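Local coordinates for protein NDP-rhamnosyltransferase (Saccharopolyspora spinosa, PDB 3TSA) that is a glycosyltransferase of the GT-B fold, built from two Rossmann-like domains, at residues M225-L230 and P258-A263; A213-A218 and T286-I291. All coordinates share one frame; numbering follows the deposited sequence.

Followed from the N terminus, the chain first runs through the seven-stranded parallel sheet of the N-terminal domain and then reaches residues 213-218, just ahead of strand 219-224. These residues are met by 286-291, which closes interaction 2 over a span that takes in strands 219-224, 251-256 and 272-274. Interaction 1 falls wholly within that span: 225-230, directly after strand 219-224, meets 258-263, just after strand 251-256. The two contacts therefore nest and do not cross. Strand 219-224 connects them, with interaction 2 before its start and interaction 1 beyond its end, and their centres are about 22 Å apart. Both sit at the ends of strands of the six-stranded parallel sheet of the C-terminal domain.

Interaction 1 of 2, residues M225-L230 and P258-A263; sequences MGRMVL and PPEHRA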
# COMPACT_ATOMS: atom_id res chain seq x y z
N MET A 225 21.10 -7.63 -2.38
CA MET A 225 21.55 -7.28 -1.01
C MET A 225 20.93 -5.92 -0.65
O MET A 225 20.95 -5.00 -1.49
CB MET A 225 23.09 -7.27 -0.93
CG MET A 225 23.56 -8.68 -1.01
SD MET A 225 25.31 -8.75 -1.11
CE MET A 225 25.53 -10.45 -1.71
N GLY A 226 20.33 -5.82 0.54
CA GLY A 226 19.66 -4.57 0.97
C GLY A 226 20.56 -3.49 1.61
O GLY A 226 21.76 -3.69 1.83
N ARG A 227 19.96 -2.34 1.84
CA ARG A 227 20.63 -1.25 2.46
C ARG A 227 21.20 -1.63 3.81
O ARG A 227 22.35 -1.29 4.14
CB ARG A 227 19.58 -0.16 2.59
CG ARG A 227 20.04 1.13 3.19
CD ARG A 227 18.95 2.16 3.00
NE ARG A 227 19.11 2.73 1.64
CZ ARG A 227 18.11 3.05 0.82
NH1 ARG A 227 16.87 2.85 1.20
NH2 ARG A 227 18.37 3.57 -0.40
N MET A 228 20.39 -2.26 4.66
CA MET A 228 20.91 -2.42 6.06
C MET A 228 22.14 -3.31 6.04
O MET A 228 23.09 -3.00 6.73
CB MET A 228 19.91 -2.98 7.08
CG MET A 228 18.73 -2.14 7.51
SD MET A 228 18.98 -0.57 8.36
CE MET A 228 19.92 -1.12 9.83
N VAL A 229 22.07 -4.41 5.31
CA VAL A 229 23.19 -5.34 5.21
C VAL A 229 24.44 -4.64 4.65
O VAL A 229 25.43 -4.69 5.31
CB VAL A 229 22.84 -6.60 4.40
CG1 VAL A 229 24.10 -7.52 4.29
CG2 VAL A 229 21.72 -7.39 5.13
N LEU A 230 24.35 -3.95 3.52
CA LEU A 230 25.53 -3.29 2.91
C LEU A 230 26.05 -2.11 3.70
O LEU A 230 27.26 -1.83 3.67
CB LEU A 230 25.28 -2.91 1.43
CG LEU A 230 24.94 -4.08 0.51
CD1 LEU A 230 24.52 -3.51 -0.86
CD2 LEU A 230 26.22 -4.98 0.43
N PRO A 258 20.60 -1.08 -3.36
CA PRO A 258 20.01 0.26 -3.19
C PRO A 258 20.77 1.27 -4.00
O PRO A 258 21.98 1.10 -4.21
CB PRO A 258 20.28 0.55 -1.71
CG PRO A 258 20.22 -0.83 -1.10
CD PRO A 258 21.04 -1.62 -2.06
N PRO A 259 20.10 2.37 -4.40
CA PRO A 259 20.73 3.38 -5.23
C PRO A 259 22.12 3.84 -4.73
O PRO A 259 23.08 3.90 -5.54
CB PRO A 259 19.74 4.56 -5.16
CG PRO A 259 18.43 3.98 -4.81
CD PRO A 259 18.73 2.73 -3.99
N GLU A 260 22.24 4.14 -3.44
CA GLU A 260 23.57 4.64 -2.94
C GLU A 260 24.71 3.61 -2.95
O GLU A 260 25.88 3.96 -2.87
CB GLU A 260 23.46 5.31 -1.58
CG GLU A 260 23.29 4.34 -0.42
CD GLU A 260 21.85 3.83 -0.24
OE1 GLU A 260 20.90 4.13 -1.04
OE2 GLU A 260 21.69 3.08 0.74
N HIS A 261 24.36 2.32 -3.09
CA HIS A 261 25.39 1.28 -3.19
C HIS A 261 25.78 0.91 -4.63
O HIS A 261 26.63 0.05 -4.83
CB HIS A 261 24.98 0.03 -2.39
CG HIS A 261 24.77 0.29 -0.92
ND1 HIS A 261 25.82 0.53 -0.06
CD2 HIS A 261 23.65 0.28 -0.16
CE1 HIS A 261 25.34 0.74 1.16
NE2 HIS A 261 24.03 0.57 1.13
N ARG A 262 25.18 1.59 -5.62
CA ARG A 262 25.38 1.27 -7.02
C ARG A 262 26.75 1.80 -7.46
O ARG A 262 27.41 1.21 -8.32
CB ARG A 262 24.17 1.79 -7.86
CG ARG A 262 22.90 0.90 -7.62
CD ARG A 262 21.60 1.38 -8.30
NE ARG A 262 20.47 0.77 -7.60
CZ ARG A 262 19.20 1.14 -7.71
NH1 ARG A 262 18.88 2.15 -8.49
NH2 ARG A 262 18.24 0.49 -7.01
N ALA A 263 27.22 2.85 -6.80
CA ALA A 263 28.55 3.41 -7.11
C ALA A 263 29.73 2.46 -6.81
O ALA A 263 30.81 2.55 -7.42
CB ALA A 263 28.72 4.77 -6.38
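Arg227 grips the carboxylate of Glu260 side-on with two nitrogens, one to each oxygen. NE of Arg227 donates to OE2 of Glu260 over 2.8 Å at 177°, and NH2 of Arg227 donates to OE1 of Glu260 over 2.7 Å at 172°. Both oxygens are met on their syn side and lie almost in the guanidinium plane, so this salt bridge is a nearly flat bidentate pair, its two groups tilted 17° apart. The arginine chain sets out with CG anti to the backbone N and bends at chi3, which brings NE and NH2 to Glu260. CB of Pro258, 3.8 Å from NH2 of Arg227, and CD of Pro259 lie against the guanidinium obliquely, in van der Waals contact. The bridge joins the start of helix 227-233 to the loop after strand 251-256 in the Rossmann-like C-terminal half of a GT-B fold. Gly226 is the N-cap of that helix, and its carbonyl O accepts from Leu230 N; within 258-263, His261 N donates to Pro258 O. Beside the salt bridge, CB of Leu230 sits over the centre of one face of the His261 ring, a CH-pi contact 3.6 Å from the centroid, while CG of Glu260 lies off-centre over the opposite face. CD1 of Leu230 also reaches CD of Pro258 at 4.1 Å.

Interaction 2 of 2, residues A213-A218 and T286-I291; sequences AARTSA and TCELVI
Thr286 meets the backbone of 213-218 with its methyl: CG2 of Thr286 lies 3.6 Å from C of Ala214 and also touches C of Ala213. The torsion that sets CG2 anti to the carbonyl carbon places OG1 between the backbone N and that carbon (chi1 67°), and the hydroxyl is hydrogen-bonded to Phe283 O and Arg220 NH1. The backbone O of Thr286 lies 3.8 Å from CB of Arg215. Cys287 turns from the contact and packs its side chain on strand 219-224. Glu288 then points back toward 213-218. OE2 of Glu288 stands 3.6 Å from NH1 of Arg215, a long salt bridge resting on charge alone, since the oxygen lies well out of the guanidinium plane and no N-H is aimed at it. Two waters supply more directed links. One accepts from NH1 of Arg215 and donates weakly to OE1 of Glu288; the other donates both to OE2 of Glu288, at 2.8 Å, and to Ala218 O. Arg219 NE gives this carboxylate a further salt bridge. The guanidinium is steadied within its own segment, where NE of Arg215 donates to Thr216 O over 2.9 Å at 164°, in the carbonyl plane. Thr216 OG1 accepts from Ala218 N, closing an ST turn. The chain then runs into strand 289-292, which pairs with strand 219-224, so the contact lies where two adjacent parallel strands of a Rossmann-like sheet begin.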
# COMPACT_ATOMS: atom_id res chain seq x y z
N ALA A 213 10.24 -10.11 -18.38
CA ALA A 213 9.09 -10.94 -18.82
C ALA A 213 9.49 -12.39 -19.05
O ALA A 213 8.71 -13.32 -18.80
CB ALA A 213 8.43 -10.33 -20.12
N ALA A 214 10.72 -12.58 -19.55
CA ALA A 214 11.13 -13.89 -19.99
C ALA A 214 12.63 -14.04 -19.72
O ALA A 214 13.37 -13.05 -19.71
CB ALA A 214 10.87 -14.01 -21.49
N ARG A 215 13.06 -15.28 -19.51
CA ARG A 215 14.50 -15.54 -19.52
C ARG A 215 15.08 -15.51 -20.97
O ARG A 215 14.38 -15.32 -21.98
CB ARG A 215 14.82 -16.87 -18.85
CG ARG A 215 14.30 -18.08 -19.64
CD ARG A 215 14.98 -19.40 -19.20
NE ARG A 215 16.40 -19.46 -19.61
CZ ARG A 215 17.25 -20.46 -19.26
NH1 ARG A 215 16.82 -21.49 -18.52
NH2 ARG A 215 18.54 -20.44 -19.67
N THR A 216 16.39 -15.62 -21.03
CA THR A 216 17.09 -15.57 -22.33
C THR A 216 17.91 -16.86 -22.33
O THR A 216 17.75 -17.73 -21.45
CB THR A 216 18.02 -14.32 -22.54
OG1 THR A 216 19.16 -14.35 -21.67
CG2 THR A 216 17.26 -12.95 -22.33
N SER A 217 18.80 -16.96 -23.30
CA SER A 217 19.65 -18.17 -23.40
C SER A 217 20.62 -18.23 -22.20
O SER A 217 21.10 -19.31 -21.83
CB SER A 217 20.35 -18.14 -24.77
OG SER A 217 20.93 -16.90 -24.98
N ALA A 218 20.91 -17.09 -21.58
CA ALA A 218 21.92 -17.06 -20.53
C ALA A 218 21.37 -17.65 -19.25
O ALA A 218 20.15 -17.79 -19.12
CB ALA A 218 22.39 -15.62 -20.25
N THR A 286 12.27 -15.33 -13.69
CA THR A 286 13.13 -15.60 -14.82
C THR A 286 14.57 -15.88 -14.37
O THR A 286 15.48 -15.94 -15.23
CB THR A 286 13.28 -14.38 -15.75
OG1 THR A 286 13.97 -13.33 -15.08
CG2 THR A 286 11.89 -13.87 -16.17
N CYS A 287 14.79 -16.05 -13.08
CA CYS A 287 16.21 -16.28 -12.59
C CYS A 287 16.39 -17.70 -12.12
O CYS A 287 15.40 -18.30 -11.57
CB CYS A 287 16.49 -15.38 -11.41
SG CYS A 287 16.54 -13.61 -11.87
N GLU A 288 17.61 -18.26 -12.26
CA GLU A 288 17.74 -19.65 -11.83
C GLU A 288 18.42 -19.73 -10.43
O GLU A 288 18.49 -20.81 -9.87
CB GLU A 288 18.66 -20.42 -12.82
CG GLU A 288 17.92 -20.71 -14.13
CD GLU A 288 18.85 -21.48 -15.05
OE1 GLU A 288 19.16 -22.63 -14.73
OE2 GLU A 288 19.34 -20.90 -16.00
N LEU A 289 18.88 -18.59 -9.91
CA LEU A 289 19.60 -18.58 -8.63
C LEU A 289 19.52 -17.17 -8.05
O LEU A 289 19.53 -16.22 -8.87
CB LEU A 289 21.07 -19.03 -8.84
CG LEU A 289 22.05 -18.98 -7.66
CD1 LEU A 289 21.65 -19.97 -6.58
CD2 LEU A 289 23.51 -19.19 -8.11
N VAL A 290 19.43 -17.03 -6.70
CA VAL A 290 19.50 -15.75 -6.08
C VAL A 290 20.73 -15.76 -5.17
O VAL A 290 20.87 -16.74 -4.42
CB VAL A 290 18.27 -15.43 -5.19
CG1 VAL A 290 18.48 -14.02 -4.49
CG2 VAL A 290 17.11 -15.36 -6.12
N ILE A 291 21.62 -14.78 -5.28
CA ILE A 291 22.74 -14.74 -4.27
C ILE A 291 22.33 -13.59 -3.35
O ILE A 291 22.10 -12.45 -3.81
CB ILE A 291 24.14 -14.37 -4.94
CG1 ILE A 291 24.60 -15.48 -5.90
CG2 ILE A 291 25.22 -14.18 -3.86
CD1 ILE A 291 25.68 -15.10 -6.91
O HOH W 1 18.42 -23.81 -17.41
O HOH W 2 18.39 -18.46 -16.96